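Local structure of exosome complex component Rrp42 (Pyrococcus abyssi, 2PO1) at residues Lys223-Ser235 against Ala253-Arg265. The protein probably serves as a non-catalytic subunit of the archaeal exosome, an RNA-degrading complex, helping to shape the active site of its partner Rrp41. Residues are numbered along the deposited sequence; the frame is centred on the assembly and turned at random.
Sequences KITITTDETGHIS and AVETAFKKAEEIR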
ATOM      1  N   LYS C 223     -20.294   3.138  24.215  1.00 21.16           N
ATOM      2  CA  LYS C 223     -20.502   4.516  23.841  1.00 20.63           C
ATOM      3  C   LYS C 223     -21.569   4.507  22.805  1.00 19.52           C
ATOM      4  O   LYS C 223     -21.750   3.507  22.138  1.00 18.66           O
ATOM      5  CB  LYS C 223     -19.201   5.033  23.265  1.00 19.54           C
ATOM      6  CG  LYS C 223     -19.276   6.276  22.468  1.00 22.27           C
ATOM      7  CD  LYS C 223     -17.868   6.632  22.042  1.00 24.22           C
ATOM      8  CE  LYS C 223     -17.323   7.637  23.001  1.00 27.90           C
ATOM      9  NZ  LYS C 223     -16.038   8.243  22.621  1.00 27.60           N
ATOM     10  N   ILE C 224     -22.333   5.583  22.725  1.00 19.27           N
ATOM     11  CA  ILE C 224     -23.375   5.653  21.725  1.00 20.45           C
ATOM     12  C   ILE C 224     -23.440   7.072  21.272  1.00 20.81           C
ATOM     13  O   ILE C 224     -23.332   7.998  22.078  1.00 20.53           O
ATOM     14  CB  ILE C 224     -24.816   5.146  22.259  1.00 21.06           C
ATOM     15  CG1 ILE C 224     -25.804   5.059  21.082  1.00 22.55           C
ATOM     16  CG2 ILE C 224     -25.333   6.039  23.355  1.00 22.24           C
ATOM     17  CD1 ILE C 224     -27.059   4.260  21.359  1.00 23.58           C
ATOM     18  N   THR C 225     -23.541   7.234  19.956  1.00 20.59           N
ATOM     19  CA  THR C 225     -23.621   8.558  19.369  1.00 20.93           C
ATOM     20  C   THR C 225     -24.947   8.641  18.676  1.00 20.32           C
ATOM     21  O   THR C 225     -25.324   7.707  17.964  1.00 19.56           O
ATOM     22  CB  THR C 225     -22.519   8.764  18.333  1.00 20.37           C
ATOM     23  OG1 THR C 225     -21.251   8.876  18.993  1.00 19.22           O
ATOM     24  CG2 THR C 225     -22.799  10.006  17.532  1.00 21.97           C
ATOM     25  N   ILE C 226     -25.684   9.708  18.993  1.00 21.03           N
ATOM     26  CA  ILE C 226     -26.938  10.074  18.339  1.00 22.25           C
ATOM     27  C   ILE C 226     -26.752  11.404  17.633  1.00 20.54           C
ATOM     28  O   ILE C 226     -26.461  12.407  18.276  1.00 20.63           O
ATOM     29  CB  ILE C 226     -28.101  10.330  19.388  1.00 23.95           C
ATOM     30  CG1 ILE C 226     -28.107   9.267  20.504  1.00 25.38           C
ATOM     31  CG2 ILE C 226     -29.414  10.443  18.685  1.00 25.92           C
ATOM     32  CD1 ILE C 226     -28.335   7.838  19.957  1.00 27.53           C
ATOM     33  N   THR C 227     -26.967  11.427  16.329  1.00 20.44           N
ATOM     34  CA  THR C 227     -26.853  12.629  15.565  1.00 21.26           C
ATOM     35  C   THR C 227     -28.211  13.091  15.100  1.00 21.84           C
ATOM     36  O   THR C 227     -28.951  12.328  14.480  1.00 22.86           O
ATOM     37  CB  THR C 227     -25.991  12.361  14.308  1.00 20.39           C
ATOM     38  OG1 THR C 227     -24.737  11.867  14.729  1.00 18.55           O
ATOM     39  CG2 THR C 227     -25.819  13.634  13.482  1.00 20.48           C
ATOM     40  N   THR C 228     -28.555  14.332  15.415  1.00 22.89           N
ATOM     41  CA  THR C 228     -29.877  14.824  15.179  1.00 24.52           C
ATOM     42  C   THR C 228     -29.780  16.202  14.553  1.00 25.62           C
ATOM     43  O   THR C 228     -28.792  16.906  14.780  1.00 24.07           O
ATOM     44  CB  THR C 228     -30.700  14.905  16.481  1.00 26.35           C
ATOM     45  OG1 THR C 228     -30.065  15.816  17.367  1.00 23.03           O
ATOM     46  CG2 THR C 228     -30.762  13.550  17.136  1.00 26.69           C
ATOM     47  N   ASP C 229     -30.811  16.591  13.795  1.00 25.41           N
ATOM     48  CA  ASP C 229     -30.873  17.959  13.238  1.00 27.04           C
ATOM     49  C   ASP C 229     -31.957  18.804  13.891  1.00 28.66           C
ATOM     50  O   ASP C 229     -32.667  18.305  14.774  1.00 29.98           O
ATOM     51  CB  ASP C 229     -31.031  17.961  11.706  1.00 26.55           C
ATOM     52  CG  ASP C 229     -32.296  17.296  11.244  1.00 29.23           C
ATOM     53  OD1 ASP C 229     -32.251  16.754  10.119  1.00 33.54           O
ATOM     54  OD2 ASP C 229     -33.346  17.305  11.953  1.00 30.42           O
ATOM     55  N   GLU C 230     -32.090  20.051  13.423  1.00 30.00           N
ATOM     56  CA  GLU C 230     -33.049  21.053  13.943  1.00 32.73           C
ATOM     57  C   GLU C 230     -34.468  20.573  13.807  1.00 34.10           C
ATOM     58  O   GLU C 230     -35.373  21.206  14.326  1.00 36.79           O
ATOM     59  CB  GLU C 230     -33.112  22.290  13.037  1.00 34.29           C
ATOM     60  CG  GLU C 230     -31.878  22.992  12.693  1.00 34.81           C
ATOM     61  CD  GLU C 230     -31.191  22.371  11.491  1.00 32.54           C
ATOM     62  OE1 GLU C 230     -30.607  21.316  11.665  1.00 29.24           O
ATOM     63  OE2 GLU C 230     -31.217  22.946  10.402  1.00 34.40           O
ATOM     64  N   THR C 231     -34.689  19.548  12.993  1.00 34.03           N
ATOM     65  CA  THR C 231     -36.042  19.222  12.551  1.00 36.26           C
ATOM     66  C   THR C 231     -36.587  18.064  13.378  1.00 36.60           C
ATOM     67  O   THR C 231     -37.644  17.538  13.067  1.00 40.09           O
ATOM     68  CB  THR C 231     -36.124  18.908  11.017  1.00 36.09           C
ATOM     69  OG1 THR C 231     -35.539  17.624  10.725  1.00 33.12           O
ATOM     70  CG2 THR C 231     -35.372  19.980  10.176  1.00 38.29           C
ATOM     71  N   GLY C 232     -35.865  17.668  14.416  1.00 35.04           N
ATOM     72  CA  GLY C 232     -36.268  16.545  15.210  1.00 35.06           C
ATOM     73  C   GLY C 232     -35.978  15.223  14.548  1.00 33.35           C
ATOM     74  O   GLY C 232     -36.606  14.218  14.834  1.00 35.47           O
ATOM     75  N   HIS C 233     -35.049  15.196  13.626  1.00 30.73           N
ATOM     76  CA  HIS C 233     -34.766  13.912  13.003  1.00 29.19           C
ATOM     77  C   HIS C 233     -33.432  13.386  13.423  1.00 26.84           C
ATOM     78  O   HIS C 233     -32.521  14.148  13.697  1.00 25.23           O
ATOM     79  CB  HIS C 233     -34.926  14.003  11.483  1.00 28.83           C
ATOM     80  CG  HIS C 233     -36.360  14.050  11.031  1.00 31.24           C
ATOM     81  ND1 HIS C 233     -37.071  15.226  10.916  1.00 34.29           N
ATOM     82  CD2 HIS C 233     -37.211  13.064  10.663  1.00 34.13           C
ATOM     83  CE1 HIS C 233     -38.308  14.961  10.531  1.00 35.09           C
ATOM     84  NE2 HIS C 233     -38.419  13.656  10.363  1.00 35.76           N
ATOM     85  N   ILE C 234     -33.314  12.052  13.456  1.00 26.83           N
ATOM     86  CA  ILE C 234     -32.067  11.409  13.740  1.00 24.19           C
ATOM     87  C   ILE C 234     -31.490  11.039  12.399  1.00 24.35           C
ATOM     88  O   ILE C 234     -32.155  10.422  11.572  1.00 25.60           O
ATOM     89  CB  ILE C 234     -32.211  10.161  14.656  1.00 25.09           C
ATOM     90  CG1 ILE C 234     -33.054  10.460  15.909  1.00 24.31           C
ATOM     91  CG2 ILE C 234     -30.870   9.670  15.080  1.00 20.15           C
ATOM     92  CD1 ILE C 234     -33.787   9.249  16.401  1.00 23.04           C
ATOM     93  N   SER C 235     -30.255  11.436  12.151  1.00 22.72           N
ATOM     94  CA  SER C 235     -29.637  11.095  10.862  1.00 22.10           C
ATOM     95  C   SER C 235     -28.519  10.099  11.022  1.00 22.23           C
ATOM     96  O   SER C 235     -28.043   9.553  10.038  1.00 21.41           O
ATOM     97  CB  SER C 235     -29.126  12.356  10.148  1.00 22.73           C
ATOM     98  OG  SER C 235     -28.250  13.074  10.993  1.00 19.08           O
ATOM     99  N   ALA C 253     -30.705   8.450  25.565  1.00 27.03           N
ATOM    100  CA  ALA C 253     -29.642   9.047  24.804  1.00 25.36           C
ATOM    101  C   ALA C 253     -30.265   9.889  23.663  1.00 25.35           C
ATOM    102  O   ALA C 253     -29.818  11.008  23.377  1.00 25.14           O
ATOM    103  CB  ALA C 253     -28.752   7.935  24.202  1.00 23.06           C
ATOM    104  N   VAL C 254     -31.299   9.345  23.009  1.00 25.10           N
ATOM    105  CA  VAL C 254     -31.858  10.009  21.825  1.00 24.42           C
ATOM    106  C   VAL C 254     -32.422  11.335  22.282  1.00 25.58           C
ATOM    107  O   VAL C 254     -32.120  12.419  21.746  1.00 25.70           O
ATOM    108  CB  VAL C 254     -32.998   9.180  21.191  1.00 24.40           C
ATOM    109  CG1 VAL C 254     -33.679  10.018  20.167  1.00 25.90           C
ATOM    110  CG2 VAL C 254     -32.435   7.920  20.508  1.00 25.76           C
ATOM    111  N   GLU C 255     -33.202  11.245  23.334  1.00 26.13           N
ATOM    112  CA  GLU C 255     -33.862  12.408  23.826  1.00 28.67           C
ATOM    113  C   GLU C 255     -32.888  13.492  24.308  1.00 27.66           C
ATOM    114  O   GLU C 255     -33.007  14.660  23.960  1.00 28.19           O
ATOM    115  CB  GLU C 255     -34.859  11.954  24.879  1.00 29.11           C
ATOM    116  CG  GLU C 255     -35.368  13.011  25.661  1.00 35.35           C
ATOM    117  CD  GLU C 255     -36.745  12.681  26.143  1.00 42.85           C
ATOM    118  OE1 GLU C 255     -37.206  11.540  25.886  1.00 42.05           O
ATOM    119  OE2 GLU C 255     -37.358  13.579  26.766  1.00 50.75           O
ATOM    120  N   THR C 256     -31.905  13.091  25.093  1.00 28.21           N
ATOM    121  CA  THR C 256     -30.895  13.984  25.603  1.00 27.53           C
ATOM    122  C   THR C 256     -30.021  14.557  24.512  1.00 27.10           C
ATOM    123  O   THR C 256     -29.644  15.691  24.610  1.00 28.11           O
ATOM    124  CB  THR C 256     -30.002  13.214  26.570  1.00 27.87           C
ATOM    125  OG1 THR C 256     -30.852  12.609  27.514  1.00 27.18           O
ATOM    126  CG2 THR C 256     -29.030  14.133  27.273  1.00 25.23           C
ATOM    127  N   ALA C 257     -29.668  13.747  23.500  1.00 27.27           N
ATOM    128  CA  ALA C 257     -29.018  14.176  22.262  1.00 26.20           C
ATOM    129  C   ALA C 257     -29.667  15.408  21.621  1.00 28.21           C
ATOM    130  O   ALA C 257     -28.975  16.395  21.320  1.00 26.75           O
ATOM    131  CB  ALA C 257     -29.043  13.035  21.266  1.00 26.23           C
ATOM    132  N   PHE C 258     -30.988  15.335  21.423  1.00 28.98           N
ATOM    133  CA  PHE C 258     -31.752  16.393  20.761  1.00 31.00           C
ATOM    134  C   PHE C 258     -31.621  17.668  21.526  1.00 31.36           C
ATOM    135  O   PHE C 258     -31.607  18.749  20.952  1.00 32.33           O
ATOM    136  CB  PHE C 258     -33.239  16.068  20.750  1.00 31.92           C
ATOM    137  CG  PHE C 258     -33.659  15.289  19.559  1.00 33.19           C
ATOM    138  CD1 PHE C 258     -33.862  13.925  19.636  1.00 35.40           C
ATOM    139  CD2 PHE C 258     -33.787  15.906  18.331  1.00 33.40           C
ATOM    140  CE1 PHE C 258     -34.216  13.191  18.504  1.00 33.87           C
ATOM    141  CE2 PHE C 258     -34.157  15.190  17.234  1.00 30.61           C
ATOM    142  CZ  PHE C 258     -34.379  13.830  17.321  1.00 32.63           C
ATOM    143  N   LYS C 259     -31.547  17.525  22.844  1.00 32.00           N
ATOM    144  CA  LYS C 259     -31.464  18.655  23.736  1.00 31.07           C
ATOM    145  C   LYS C 259     -30.068  19.234  23.681  1.00 29.61           C
ATOM    146  O   LYS C 259     -29.870  20.419  23.554  1.00 29.51           O
ATOM    147  CB  LYS C 259     -31.766  18.204  25.152  1.00 32.21           C
ATOM    148  CG  LYS C 259     -31.781  19.336  26.146  1.00 33.18           C
ATOM    149  CD  LYS C 259     -32.155  18.795  27.521  1.00 39.70           C
ATOM    150  CE  LYS C 259     -31.183  17.699  27.978  1.00 37.95           C
ATOM    151  NZ  LYS C 259     -31.606  17.139  29.300  1.00 37.28           N
ATOM    152  N   LYS C 260     -29.070  18.372  23.772  1.00 29.02           N
ATOM    153  CA  LYS C 260     -27.711  18.841  23.755  1.00 29.09           C
ATOM    154  C   LYS C 260     -27.361  19.342  22.342  1.00 27.98           C
ATOM    155  O   LYS C 260     -26.624  20.333  22.179  1.00 27.55           O
ATOM    156  CB  LYS C 260     -26.784  17.698  24.218  1.00 28.61           C
ATOM    157  CG  LYS C 260     -27.092  17.339  25.691  1.00 30.28           C
ATOM    158  CD  LYS C 260     -26.171  18.140  26.574  1.00 30.23           C
ATOM    159  CE  LYS C 260     -26.800  19.273  27.163  1.00 32.34           C
ATOM    160  NZ  LYS C 260     -25.802  20.072  27.970  1.00 29.22           N
ATOM    161  N   ALA C 261     -27.883  18.664  21.324  1.00 28.17           N
ATOM    162  CA  ALA C 261     -27.578  19.054  19.911  1.00 26.62           C
ATOM    163  C   ALA C 261     -28.093  20.477  19.703  1.00 28.46           C
ATOM    164  O   ALA C 261     -27.462  21.313  19.059  1.00 28.37           O
ATOM    165  CB  ALA C 261     -28.217  18.120  18.953  1.00 25.54           C
ATOM    166  N   GLU C 262     -29.240  20.773  20.275  1.00 29.62           N
ATOM    167  CA  GLU C 262     -29.803  22.083  20.065  1.00 32.06           C
ATOM    168  C   GLU C 262     -28.962  23.137  20.733  1.00 31.77           C
ATOM    169  O   GLU C 262     -28.831  24.219  20.188  1.00 33.24           O
ATOM    170  CB  GLU C 262     -31.266  22.169  20.488  1.00 34.21           C
ATOM    171  CG  GLU C 262     -32.012  23.488  20.020  1.00 42.84           C
ATOM    172  CD  GLU C 262     -31.618  24.002  18.578  1.00 48.53           C
ATOM    173  OE1 GLU C 262     -31.257  25.214  18.442  1.00 48.77           O
ATOM    174  OE2 GLU C 262     -31.658  23.196  17.595  1.00 48.54           O
ATOM    175  N   GLU C 263     -28.453  22.855  21.939  1.00 30.53           N
ATOM    176  CA  GLU C 263     -27.602  23.805  22.657  1.00 30.43           C
ATOM    177  C   GLU C 263     -26.311  24.019  21.832  1.00 28.93           C
ATOM    178  O   GLU C 263     -25.776  25.116  21.763  1.00 30.05           O
ATOM    179  CB  GLU C 263     -27.256  23.220  24.028  1.00 31.29           C
ATOM    180  CG  GLU C 263     -28.465  23.098  24.999  1.00 34.71           C
ATOM    181  CD  GLU C 263     -28.052  22.468  26.330  1.00 35.06           C
ATOM    182  OE1 GLU C 263     -27.004  21.842  26.367  1.00 36.92           O
ATOM    183  OE2 GLU C 263     -28.783  22.573  27.322  1.00 42.34           O
ATOM    184  N   ILE C 264     -25.838  22.953  21.192  1.00 25.47           N
ATOM    185  CA  ILE C 264     -24.639  23.022  20.366  1.00 23.88           C
ATOM    186  C   ILE C 264     -24.897  23.753  19.042  1.00 24.43           C
ATOM    187  O   ILE C 264     -24.058  24.576  18.603  1.00 25.01           O
ATOM    188  CB  ILE C 264     -24.077  21.620  20.150  1.00 21.36           C
ATOM    189  CG1 ILE C 264     -23.670  21.064  21.537  1.00 23.00           C
ATOM    190  CG2 ILE C 264     -22.966  21.663  19.131  1.00 19.98           C
ATOM    191  CD1 ILE C 264     -22.686  20.064  21.511  1.00 26.73           C
ATOM    192  N   ARG C 265     -26.043  23.475  18.416  1.00 24.01           N
ATOM    193  CA  ARG C 265     -26.402  24.180  17.160  1.00 25.40           C
ATOM    194  C   ARG C 265     -26.367  25.689  17.347  1.00 28.01           C
ATOM    195  O   ARG C 265     -25.821  26.426  16.504  1.00 28.86           O
ATOM    196  CB  ARG C 265     -27.783  23.753  16.710  1.00 26.43           C
ATOM    197  CG  ARG C 265     -28.174  24.037  15.268  1.00 28.87           C
ATOM    198  CD  ARG C 265     -28.631  22.659  14.702  1.00 34.63           C
ATOM    199  NE  ARG C 265     -29.594  22.100  15.637  1.00 34.96           N
ATOM    200  CZ  ARG C 265     -29.716  20.822  15.977  1.00 31.00           C
ATOM    201  NH1 ARG C 265     -28.969  19.842  15.466  1.00 25.55           N
ATOM    202  NH2 ARG C 265     -30.619  20.543  16.877  1.00 33.21           N
TER
HETATM  203  O   HOH W   1     -30.794  18.099  17.066  1.00 27.17           O
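Ile226, Thr228 and the turn after them pack on one side of helix 247-275 in a buried strand-on-helix contact, the axes of strand 223-228 and helix 253-265 coming within 8.0 Å at 55°. Ile226 sits over Ala253 and Ala257: its CB presses on Ala257 CB at 3.4 Å, a tight fit, while CD1 meets Val254 CG2. Thr228 lays its methyl over the middle of the Phe258 ring, CG2 3.6 Å from the centroid in a CH-pi contact. With OG1 lodged between the backbone N and the carbonyl carbon (chi1 62°), its hydroxyl faces Ala261 CB. Ile234 CG1 and Gly232, whose CA is 3.2 Å from Phe258 CE2, hold the ring's outer part. Arg265 bends back under the turn, its guanidinium face against the Asp229-Glu230 peptide. Arg265 NE and NH2 both grip Glu262 OE2 in the guanidinium plane, fixing the group's rotation; Arg265 NH1 gives a weak hydrogen bond to Thr228 O (3.0 Å) and a stronger one to Ile195 O. Asp229 OD2 accepts from Thr231 N, an Asx turn, and from Thr231 OG1 and His233 N. The hairpin of strands 222-228 and 234-240 backed by a long C-terminal helix belongs to the second domain of the RNase PH fold.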